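Local coordinates for ferric-siderophore receptor protein (Streptomyces coelicolor, PDB 2X4L), which probably binds ferric siderophores outside the cell membrane and hands them on for import, at residues I48-F51 / T52-A56; G99-V103 / E104-S108; S270-P274 / A275-E279. All blocks are in the same frame, centred on the assembly; numbering follows the deposited sequence.

Contact 1 (I48-F51 / T52-A56)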
ATOM      1  N   ILE A  48      18.061  -0.851  11.081  1.00 10.41           N
ATOM      2  CA  ILE A  48      16.654  -0.987  10.961  1.00 11.36           C
ATOM      3  C   ILE A  48      16.373  -2.083   9.918  1.00  9.47           C
ATOM      4  O   ILE A  48      17.046  -2.131   8.861  1.00 10.85           O
ATOM      5  CB  ILE A  48      16.052   0.371  10.438  1.00 10.70           C
ATOM      6  CG1 ILE A  48      16.314   1.477  11.471  1.00 12.13           C
ATOM      7  CG2 ILE A  48      14.533   0.191  10.155  1.00 12.17           C
ATOM      8  CD1 ILE A  48      15.961   2.843  10.875  1.00 14.06           C
ATOM      9  N   VAL A  49      15.421  -2.938  10.220  1.00  9.71           N
ATOM     10  CA  VAL A  49      14.894  -3.858   9.211  1.00  9.84           C
ATOM     11  C   VAL A  49      13.442  -3.584   9.015  1.00 10.09           C
ATOM     12  O   VAL A  49      12.733  -3.361   9.994  1.00 11.66           O
ATOM     13  CB  VAL A  49      15.158  -5.317   9.658  1.00 10.47           C
ATOM     14  CG1 VAL A  49      14.435  -6.343   8.787  1.00 10.52           C
ATOM     15  CG2 VAL A  49      16.690  -5.606   9.720  1.00 10.22           C
ATOM     16  N   ALA A  50      13.002  -3.519   7.781  1.00  8.71           N
ATOM     17  CA  ALA A  50      11.598  -3.166   7.548  1.00  9.43           C
ATOM     18  C   ALA A  50      10.954  -3.952   6.410  1.00  8.39           C
ATOM     19  O   ALA A  50      11.644  -4.340   5.443  1.00 10.06           O
ATOM     20  CB  ALA A  50      11.530  -1.650   7.213  1.00 10.56           C
ATOM     21  N   PHE A  51       9.644  -4.085   6.443  1.00  7.87           N
ATOM     22  CA  PHE A  51       8.914  -4.559   5.300  1.00  7.24           C
ATOM     23  C   PHE A  51       9.320  -3.623   4.128  1.00  8.31           C
ATOM     24  O   PHE A  51       9.463  -2.415   4.318  1.00  9.27           O
ATOM     25  CB  PHE A  51       7.414  -4.438   5.592  1.00  8.92           C
ATOM     26  CG  PHE A  51       6.578  -4.799   4.394  1.00  7.20           C
ATOM     27  CD1 PHE A  51       6.558  -6.117   3.960  1.00  8.38           C
ATOM     28  CD2 PHE A  51       5.785  -3.849   3.772  1.00  8.97           C
ATOM     29  CE1 PHE A  51       5.837  -6.478   2.833  1.00  8.92           C
ATOM     30  CE2 PHE A  51       5.051  -4.214   2.636  1.00 10.31           C
ATOM     31  CZ  PHE A  51       5.064  -5.546   2.160  1.00  7.33           C
ATOM     32  N   THR A  52       9.461  -4.234   2.931  1.00  8.23           N
ATOM     33  CA  THR A  52       9.966  -3.440   1.817  1.00  8.29           C
ATOM     34  C   THR A  52       9.198  -2.109   1.675  1.00  9.03           C
ATOM     35  O   THR A  52       9.808  -1.073   1.458  1.00  8.58           O
ATOM     36  CB  THR A  52       9.884  -4.245   0.565  1.00  8.84           C
ATOM     37  OG1 THR A  52      10.723  -5.388   0.802  1.00 10.80           O
ATOM     38  CG2 THR A  52      10.454  -3.423  -0.633  1.00 10.33           C
ATOM     39  N   GLY A  53       7.848  -2.144   1.731  1.00  7.42           N
ATOM     40  CA  GLY A  53       7.068  -0.900   1.501  1.00  8.08           C
ATOM     41  C   GLY A  53       7.322   0.132   2.582  1.00  8.85           C
ATOM     42  O   GLY A  53       7.182   1.351   2.294  1.00 10.06           O
ATOM     43  N   VAL A  54       7.594  -0.304   3.795  1.00  7.90           N
ATOM     44  CA  VAL A  54       7.938   0.623   4.888  1.00  8.79           C
ATOM     45  C   VAL A  54       9.346   1.184   4.691  1.00  9.91           C
ATOM     46  O   VAL A  54       9.602   2.412   4.766  1.00 10.26           O
ATOM     47  CB  VAL A  54       7.813  -0.079   6.259  1.00  8.35           C
ATOM     48  CG1 VAL A  54       8.392   0.823   7.389  1.00 11.40           C
ATOM     49  CG2 VAL A  54       6.325  -0.375   6.504  1.00 10.76           C
ATOM     50  N   ALA A  55      10.302   0.318   4.274  1.00 10.14           N
ATOM     51  CA  ALA A  55      11.665   0.859   3.921  1.00 10.01           C
ATOM     52  C   ALA A  55      11.545   1.885   2.798  1.00 10.42           C
ATOM     53  O   ALA A  55      12.266   2.910   2.821  1.00 11.21           O
ATOM     54  CB  ALA A  55      12.542  -0.303   3.452  1.00 10.31           C
ATOM     55  N   ALA A  56      10.648   1.654   1.820  1.00  9.03           N
ATOM     56  CA  ALA A  56      10.514   2.577   0.683  1.00 10.38           C
ATOM     57  C   ALA A  56      10.062   3.945   1.223  1.00 11.07           C
ATOM     58  O   ALA A  56      10.556   5.041   0.779  1.00 11.83           O
ATOM     59  CB  ALA A  56       9.543   1.998  -0.339  1.00  9.37           C
TER
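From Phe51 into Thr52 the chain passes straight from strand 48-51 into a helix, whose first turn, 52-56, runs at 116° to the strand direction and approaches its axis to 4.9 Å. The carbonyl of Phe51, the N-cap residue, receives the first helical bond: Ala55 N donates to Phe51 O at 2.9 Å with an N-H...O angle of 168°. Val54 N also reaches Phe51 O, but that bond is weak and strongly bent. With CG anti to the backbone N (chi1 175°), the Phe51 ring folds over the start of the helix, and Thr52 N lies over one ring face, 3.3 Å from Phe51 CG. The backbone of Gly53 comes close to the same ring obliquely, with Gly53 N 3.4 Å from Phe51 CD2. On the strand, the methyl of Ala50 points into the helix turn, where its CB meets Val54 CG1 at 4.0 Å and Ala55 CB at 4.1 Å. Thr52 turns its OG1 to a hydrogen bond with Thr72 OG1, while Trp126 makes an edge-to-face contact with the Phe51 ring. All the touching residues are buried. The tight strand-to-helix turn opens the beta-alpha-beta unit formed by strand 48-51, helix 52-60 and strand 67-69, on the central strand of a five-stranded parallel sheet.

Contact 2 (G99-V103 / E104-S108); sequences GKLNV and EKYAS
Asn102 CG stands anti to the backbone N (chi1 -175°), and the further twist about chi2, -76°, turns OD1 forward to the open start of the helix, where it meets Lys105 N. Leu101 likewise has CG trans to its own nitrogen, and its CD2 reaches toward the base of Tyr106. Asn102 is the N-cap, and its side chain makes the capping bond: Lys105 N donates to Asn102 OD1 at 2.9 Å, in the carbonyl plane of the amide and nearly straight at 164°. The same oxygen lies 3.6 Å from Glu104 CB, and the Asn102 and Lys105 side chains cross at about a right angle. Asn102 also uses its main-chain oxygen, accepting from Tyr106 N with Asn102 O 2.9 Å away, so one residue receives two N-H groups of the first turn through different oxygens. The next bond of the ladder runs from Ala107 N to Val103 O, also 2.9 Å long. On the buried side, Leu101 CD2 packs against Tyr106 CB at 3.7 Å and against CG at the root of the ring, continuing an apolar layer in which Leu94 and Leu114 of the sheet touch Tyr106 while Val136 and Leu139 of helix 133-139 touch both Val103 and Tyr106. Asn102, Glu104 and Lys105 are exposed, whereas Leu101 and Tyr106 are buried. This is an Asn N-cap bonded to the N3 amide, combined with a hydrophobic staple between Leu101 (N') and Tyr106 (N4), at the start of helix 103-108 in the crossover from edge strand 92-95 to strand 113-118.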
ATOM      1  N   GLY A  99       5.588 -12.667   3.288  1.00  9.45           N
ATOM      2  CA  GLY A  99       5.626 -13.797   4.208  1.00 11.28           C
ATOM      3  C   GLY A  99       6.886 -14.604   4.229  1.00 12.15           C
ATOM      4  O   GLY A  99       6.896 -15.801   4.534  1.00 15.02           O
ATOM      5  N   LYS A 100       7.995 -13.973   3.868  1.00 11.34           N
ATOM      6  CA  LYS A 100       9.293 -14.660   3.826  1.00 10.40           C
ATOM      7  C   LYS A 100      10.376 -13.789   4.475  1.00 10.66           C
ATOM      8  O   LYS A 100      10.488 -12.597   4.192  1.00 12.54           O
ATOM      9  CB  LYS A 100       9.678 -14.819   2.344  1.00 15.25           C
ATOM     10  CG  LYS A 100       8.853 -15.929   1.591  1.00 23.39           C
ATOM     11  CD  LYS A 100       9.608 -17.303   1.696  1.00 36.52           C
ATOM     12  CE  LYS A 100       8.993 -18.493   0.881  1.00 42.66           C
ATOM     13  NZ  LYS A 100       7.609 -18.774   1.394  1.00 44.36           N
ATOM     14  N   LEU A 101      11.109 -14.393   5.397  1.00 10.17           N
ATOM     15  CA  LEU A 101      12.119 -13.600   6.163  1.00  9.53           C
ATOM     16  C   LEU A 101      13.134 -14.563   6.750  1.00 10.53           C
ATOM     17  O   LEU A 101      12.783 -15.375   7.641  1.00 13.48           O
ATOM     18  CB  LEU A 101      11.442 -12.743   7.260  1.00 11.16           C
ATOM     19  CG  LEU A 101      12.262 -11.614   7.915  1.00  9.47           C
ATOM     20  CD1 LEU A 101      11.377 -10.762   8.841  1.00 11.46           C
ATOM     21  CD2 LEU A 101      13.486 -12.194   8.722  1.00 10.58           C
ATOM     22  N   ASN A 102      14.342 -14.656   6.190  1.00 10.43           N
ATOM     23  CA  ASN A 102      15.276 -15.650   6.667  1.00 12.43           C
ATOM     24  C   ASN A 102      15.857 -15.231   8.027  1.00 11.43           C
ATOM     25  O   ASN A 102      16.437 -14.156   8.161  1.00 12.08           O
ATOM     26  CB  ASN A 102      16.395 -15.796   5.660  1.00 12.17           C
ATOM     27  CG  ASN A 102      17.350 -16.897   6.032  1.00 14.26           C
ATOM     28  OD1 ASN A 102      18.168 -16.718   6.929  1.00 16.47           O
ATOM     29  ND2 ASN A 102      17.271 -18.038   5.371  1.00 15.31           N
ATOM     30  N   VAL A 103      15.620 -16.042   9.074  1.00 11.97           N
ATOM     31  CA  VAL A 103      15.981 -15.565  10.451  1.00 12.96           C
ATOM     32  C   VAL A 103      17.456 -15.517  10.672  1.00 12.66           C
ATOM     33  O   VAL A 103      17.916 -14.574  11.361  1.00 11.33           O
ATOM     34  CB  VAL A 103      15.309 -16.496  11.504  1.00 14.38           C
ATOM     35  CG1 VAL A 103      15.709 -16.097  12.917  1.00 15.91           C
ATOM     36  CG2 VAL A 103      13.782 -16.496  11.335  1.00 13.46           C
ATOM     37  N   GLU A 104      18.205 -16.480  10.098  1.00 13.99           N
ATOM     38  CA  GLU A 104      19.656 -16.463  10.291  1.00 13.70           C
ATOM     39  C   GLU A 104      20.254 -15.216   9.643  1.00 11.79           C
ATOM     40  O   GLU A 104      21.126 -14.583  10.236  1.00 13.41           O
ATOM     41  CB  GLU A 104      20.314 -17.708   9.698  1.00 15.23           C
ATOM     42  CG  GLU A 104      19.913 -19.038  10.422  1.00 21.60           C
ATOM     43  CD  GLU A 104      20.485 -20.329   9.708  1.00 35.04           C
ATOM     44  OE1 GLU A 104      21.434 -20.266   8.862  1.00 43.44           O
ATOM     45  OE2 GLU A 104      19.981 -21.443  10.012  1.00 44.26           O
ATOM     46  N   LYS A 105      19.805 -14.881   8.431  1.00 11.77           N
ATOM     47  CA  LYS A 105      20.367 -13.712   7.768  1.00 11.78           C
ATOM     48  C   LYS A 105      19.877 -12.463   8.479  1.00 10.17           C
ATOM     49  O   LYS A 105      20.616 -11.433   8.550  1.00 12.05           O
ATOM     50  CB  LYS A 105      19.883 -13.692   6.314  1.00 12.34           C
ATOM     51  CG  LYS A 105      20.553 -12.660   5.517  1.00 16.07           C
ATOM     52  CD  LYS A 105      22.082 -13.137   5.412  1.00 28.85           C
ATOM     53  CE  LYS A 105      22.725 -12.561   4.173  1.00 36.14           C
ATOM     54  NZ  LYS A 105      21.606 -12.349   3.237  1.00 32.95           N
ATOM     55  N   TYR A 106      18.630 -12.452   9.056  1.00 10.31           N
ATOM     56  CA  TYR A 106      18.187 -11.301   9.823  1.00  9.18           C
ATOM     57  C   TYR A 106      19.145 -11.067  11.041  1.00  9.48           C
ATOM     58  O   TYR A 106      19.510  -9.946  11.277  1.00 10.69           O
ATOM     59  CB  TYR A 106      16.778 -11.625  10.285  1.00  9.46           C
ATOM     60  CG  TYR A 106      16.109 -10.637  11.192  1.00  7.52           C
ATOM     61  CD1 TYR A 106      16.105  -9.280  10.910  1.00  8.92           C
ATOM     62  CD2 TYR A 106      15.481 -11.051  12.384  1.00 10.54           C
ATOM     63  CE1 TYR A 106      15.445  -8.371  11.763  1.00  9.93           C
ATOM     64  CE2 TYR A 106      14.833 -10.161  13.209  1.00  8.83           C
ATOM     65  CZ  TYR A 106      14.785  -8.808  12.872  1.00  9.02           C
ATOM     66  OH  TYR A 106      14.192  -7.838  13.661  1.00  9.82           O
ATOM     67  N   ALA A 107      19.446 -12.159  11.774  1.00 10.44           N
ATOM     68  CA  ALA A 107      20.361 -12.009  12.896  1.00 11.82           C
ATOM     69  C   ALA A 107      21.698 -11.411  12.493  1.00 11.40           C
ATOM     70  O   ALA A 107      22.278 -10.620  13.261  1.00 11.68           O
ATOM     71  CB  ALA A 107      20.613 -13.356  13.514  1.00 11.94           C
ATOM     72  N   SER A 108      22.181 -11.802  11.299  1.00 11.36           N
ATOM     73  CA  SER A 108      23.474 -11.323  10.806  1.00 11.89           C
ATOM     74  C   SER A 108      23.518  -9.792  10.620  1.00 11.49           C
ATOM     75  O   SER A 108      24.623  -9.205  10.553  1.00 14.28           O
ATOM     76  CB  SER A 108      23.891 -12.076   9.548  1.00 12.95           C
ATOM     77  OG  SER A 108      23.292 -11.457   8.461  1.00 16.18           O
TER

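Contact 3 (S270-P274 / A275-E279)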
ATOM      1  N   SER A 270       2.152 -10.221  -6.552  1.00 18.79           N
ATOM      2  CA  SER A 270       1.452 -11.510  -6.565  1.00 20.91           C
ATOM      3  C   SER A 270       0.209 -11.506  -7.505  1.00 17.72           C
ATOM      4  O   SER A 270      -0.522 -12.506  -7.520  1.00 20.07           O
ATOM      5  CB  SER A 270       0.996 -11.755  -5.112  1.00 18.48           C
ATOM      6  OG  SER A 270       0.424 -10.521  -4.506  1.00 25.44           O
ATOM      7  N   THR A 271      -0.058 -10.392  -8.148  1.00 12.08           N
ATOM      8  CA  THR A 271      -1.320 -10.216  -8.846  1.00 11.35           C
ATOM      9  C   THR A 271      -1.082  -9.991 -10.358  1.00 13.18           C
ATOM     10  O   THR A 271      -0.018  -9.543 -10.775  1.00 14.42           O
ATOM     11  CB  THR A 271      -2.091  -8.981  -8.299  1.00 10.60           C
ATOM     12  OG1 THR A 271      -1.477  -7.769  -8.732  1.00 11.04           O
ATOM     13  CG2 THR A 271      -2.069  -8.989  -6.776  1.00 13.85           C
ATOM     14  N   ILE A 272      -2.056 -10.402 -11.153  1.00 12.67           N
ATOM     15  CA  ILE A 272      -1.936 -10.246 -12.599  1.00 12.94           C
ATOM     16  C   ILE A 272      -2.319  -8.849 -13.047  1.00 11.68           C
ATOM     17  O   ILE A 272      -3.367  -8.297 -12.684  1.00 11.59           O
ATOM     18  CB  ILE A 272      -2.841 -11.229 -13.302  1.00 11.76           C
ATOM     19  CG1 ILE A 272      -2.632 -12.706 -12.831  1.00 15.49           C
ATOM     20  CG2 ILE A 272      -2.628 -11.103 -14.838  1.00 14.47           C
ATOM     21  CD1 ILE A 272      -3.767 -13.658 -13.391  1.00 17.62           C
ATOM     22  N   GLN A 273      -1.351  -8.225 -13.701  1.00 11.81           N
ATOM     23  CA  GLN A 273      -1.480  -6.847 -14.144  1.00 14.03           C
ATOM     24  C   GLN A 273      -2.382  -6.767 -15.351  1.00 14.48           C
ATOM     25  O   GLN A 273      -2.461  -7.695 -16.157  1.00 14.92           O
ATOM     26  CB  GLN A 273      -0.115  -6.249 -14.393  1.00 15.03           C
ATOM     27  CG  GLN A 273       0.775  -6.322 -13.102  1.00 16.22           C
ATOM     28  CD  GLN A 273       0.058  -5.632 -11.987  1.00 11.98           C
ATOM     29  OE1 GLN A 273      -0.428  -6.310 -11.008  1.00 14.95           O
ATOM     30  NE2 GLN A 273      -0.108  -4.358 -12.131  1.00 11.85           N
ATOM     31  N   PRO A 274      -3.063  -5.613 -15.521  1.00 15.18           N
ATOM     32  CA  PRO A 274      -4.046  -5.507 -16.575  1.00 16.52           C
ATOM     33  C   PRO A 274      -3.468  -5.828 -17.966  1.00 17.70           C
ATOM     34  O   PRO A 274      -4.146  -6.432 -18.775  1.00 18.05           O
ATOM     35  CB  PRO A 274      -4.480  -4.045 -16.496  1.00 18.09           C
ATOM     36  CG  PRO A 274      -4.152  -3.594 -15.236  1.00 15.17           C
ATOM     37  CD  PRO A 274      -3.204  -4.528 -14.522  1.00 13.16           C
ATOM     38  N   ALA A 275      -2.245  -5.442 -18.289  1.00 17.76           N
ATOM     39  CA  ALA A 275      -1.725  -5.741 -19.628  1.00 20.07           C
ATOM     40  C   ALA A 275      -1.668  -7.244 -19.951  1.00 20.00           C
ATOM     41  O   ALA A 275      -1.625  -7.672 -21.122  1.00 23.26           O
ATOM     42  CB  ALA A 275      -0.364  -5.136 -19.792  1.00 23.50           C
ATOM     43  N   ASP A 276      -1.673  -8.063 -18.894  1.00 18.53           N
ATOM     44  CA  ASP A 276      -1.422  -9.481 -18.988  1.00 18.10           C
ATOM     45  C   ASP A 276      -2.675 -10.307 -18.832  1.00 18.07           C
ATOM     46  O   ASP A 276      -2.660 -11.530 -18.821  1.00 21.14           O
ATOM     47  CB  ASP A 276      -0.408  -9.913 -17.891  1.00 17.85           C
ATOM     48  CG  ASP A 276       0.941  -9.313 -18.051  1.00 18.41           C
ATOM     49  OD1 ASP A 276       1.415  -9.372 -19.211  1.00 26.02           O
ATOM     50  OD2 ASP A 276       1.512  -8.834 -17.060  1.00 21.17           O
ATOM     51  N   ILE A 277      -3.812  -9.657 -18.546  1.00 16.05           N
ATOM     52  CA  ILE A 277      -5.047 -10.359 -18.383  1.00 16.59           C
ATOM     53  C   ILE A 277      -5.586 -10.733 -19.758  1.00 19.99           C
ATOM     54  O   ILE A 277      -5.741  -9.890 -20.621  1.00 21.45           O
ATOM     55  CB  ILE A 277      -6.081  -9.482 -17.595  1.00 16.28           C
ATOM     56  CG1 ILE A 277      -5.593  -9.255 -16.216  1.00 14.84           C
ATOM     57  CG2 ILE A 277      -7.447 -10.170 -17.611  1.00 17.68           C
ATOM     58  CD1 ILE A 277      -6.506  -8.165 -15.469  1.00 15.05           C
ATOM     59  N   THR A 278      -5.814 -12.006 -19.966  1.00 21.17           N
ATOM     60  CA  THR A 278      -6.119 -12.479 -21.349  1.00 23.09           C
ATOM     61  C   THR A 278      -7.585 -12.902 -21.403  1.00 22.37           C
ATOM     62  O   THR A 278      -8.129 -13.246 -22.481  1.00 25.27           O
ATOM     63  CB  THR A 278      -5.171 -13.677 -21.828  1.00 24.89           C
ATOM     64  OG1 THR A 278      -5.362 -14.726 -20.882  1.00 26.89           O
ATOM     65  CG2 THR A 278      -3.713 -13.241 -21.685  1.00 27.86           C
ATOM     66  N   GLU A 279      -8.238 -12.898 -20.237  1.00 21.29           N
ATOM     67  CA  GLU A 279      -9.596 -13.442 -20.150  1.00 20.38           C
ATOM     68  C   GLU A 279     -10.560 -12.572 -20.959  1.00 19.07           C
ATOM     69  O   GLU A 279     -10.563 -11.304 -20.889  1.00 18.94           O
ATOM     70  CB  GLU A 279     -10.034 -13.560 -18.635  1.00 21.55           C
ATOM     71  CG  GLU A 279     -11.605 -13.529 -18.483  1.00 23.22           C
ATOM     72  CD  GLU A 279     -12.276 -14.835 -18.873  1.00 32.34           C
ATOM     73  OE1 GLU A 279     -11.600 -15.887 -18.850  1.00 31.36           O
ATOM     74  OE2 GLU A 279     -13.456 -14.807 -19.303  1.00 37.04           O
TER
HETATM   75  O   HOH W   1       0.955  -9.630 -14.600  1.00  9.93           O
HETATM   76  O   HOH W   2      -4.918  -7.444 -21.230  1.00 23.60           O
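Ala275 continues the short 3-10 turn begun at Pro274, its methyl lying beside the Pro274 carbonyl carbon. Asp276 follows, and its backbone N donates to Gln273 O at 2.9 Å, arriving from above the carbonyl plane. Its carboxylate swings back over the preceding loop: water 1 donates to Asp276 OD2 at 2.6 Å and accepts from Gln273 N at 2.8 Å, while Asp276 CB lies 4.0 Å from Ile272 CG2. Ile277 brings the second turn bond, a longer one, with its N 3.3 Å from Pro274 O and well out of that carbonyl's plane. Its CG1, trans to its own carbonyl carbon (chi1 -65°), extends back to Ile272 CG2 at 3.8 Å, and CD1 lies against Pro274 CA. Trp282 and Met265 both touch Pro274 and Ile277. Water 2 then donates to both Pro274 O and Ile277 O, bridging the two carbonyls. Farther on, Glu279 is the N-cap of helix 280-283, with OE2 bonded to Thr281 OG1. The chemistry therefore implies a turn held by two i to i+3 backbone bonds and an apolar pair, with one water tying Gln273 N to the Asp276 carboxylate and another joining the carbonyls of Pro274 and Ile277.

Overall arrangement
The three contacts follow one another along the chain without overlap. Contacts 1 and 2 belong to the same region, around the five-stranded parallel sheet: their centres are 14 Å apart, and Val49 CG2 of strand 48-51 packs on Tyr106 CE1 of helix 103-108 at 3.7 Å. Contact 3 stands apart beside the mixed sheet, following strand 262-266; its centre is 26 Å from contact 1 and 31 Å from contact 2, with nearest atoms about 10 Å away in each case. The arrangement is consistent with the two-lobed architecture of this binding-protein family, contacts 1 and 2 shaping one lobe and contact 3 the other.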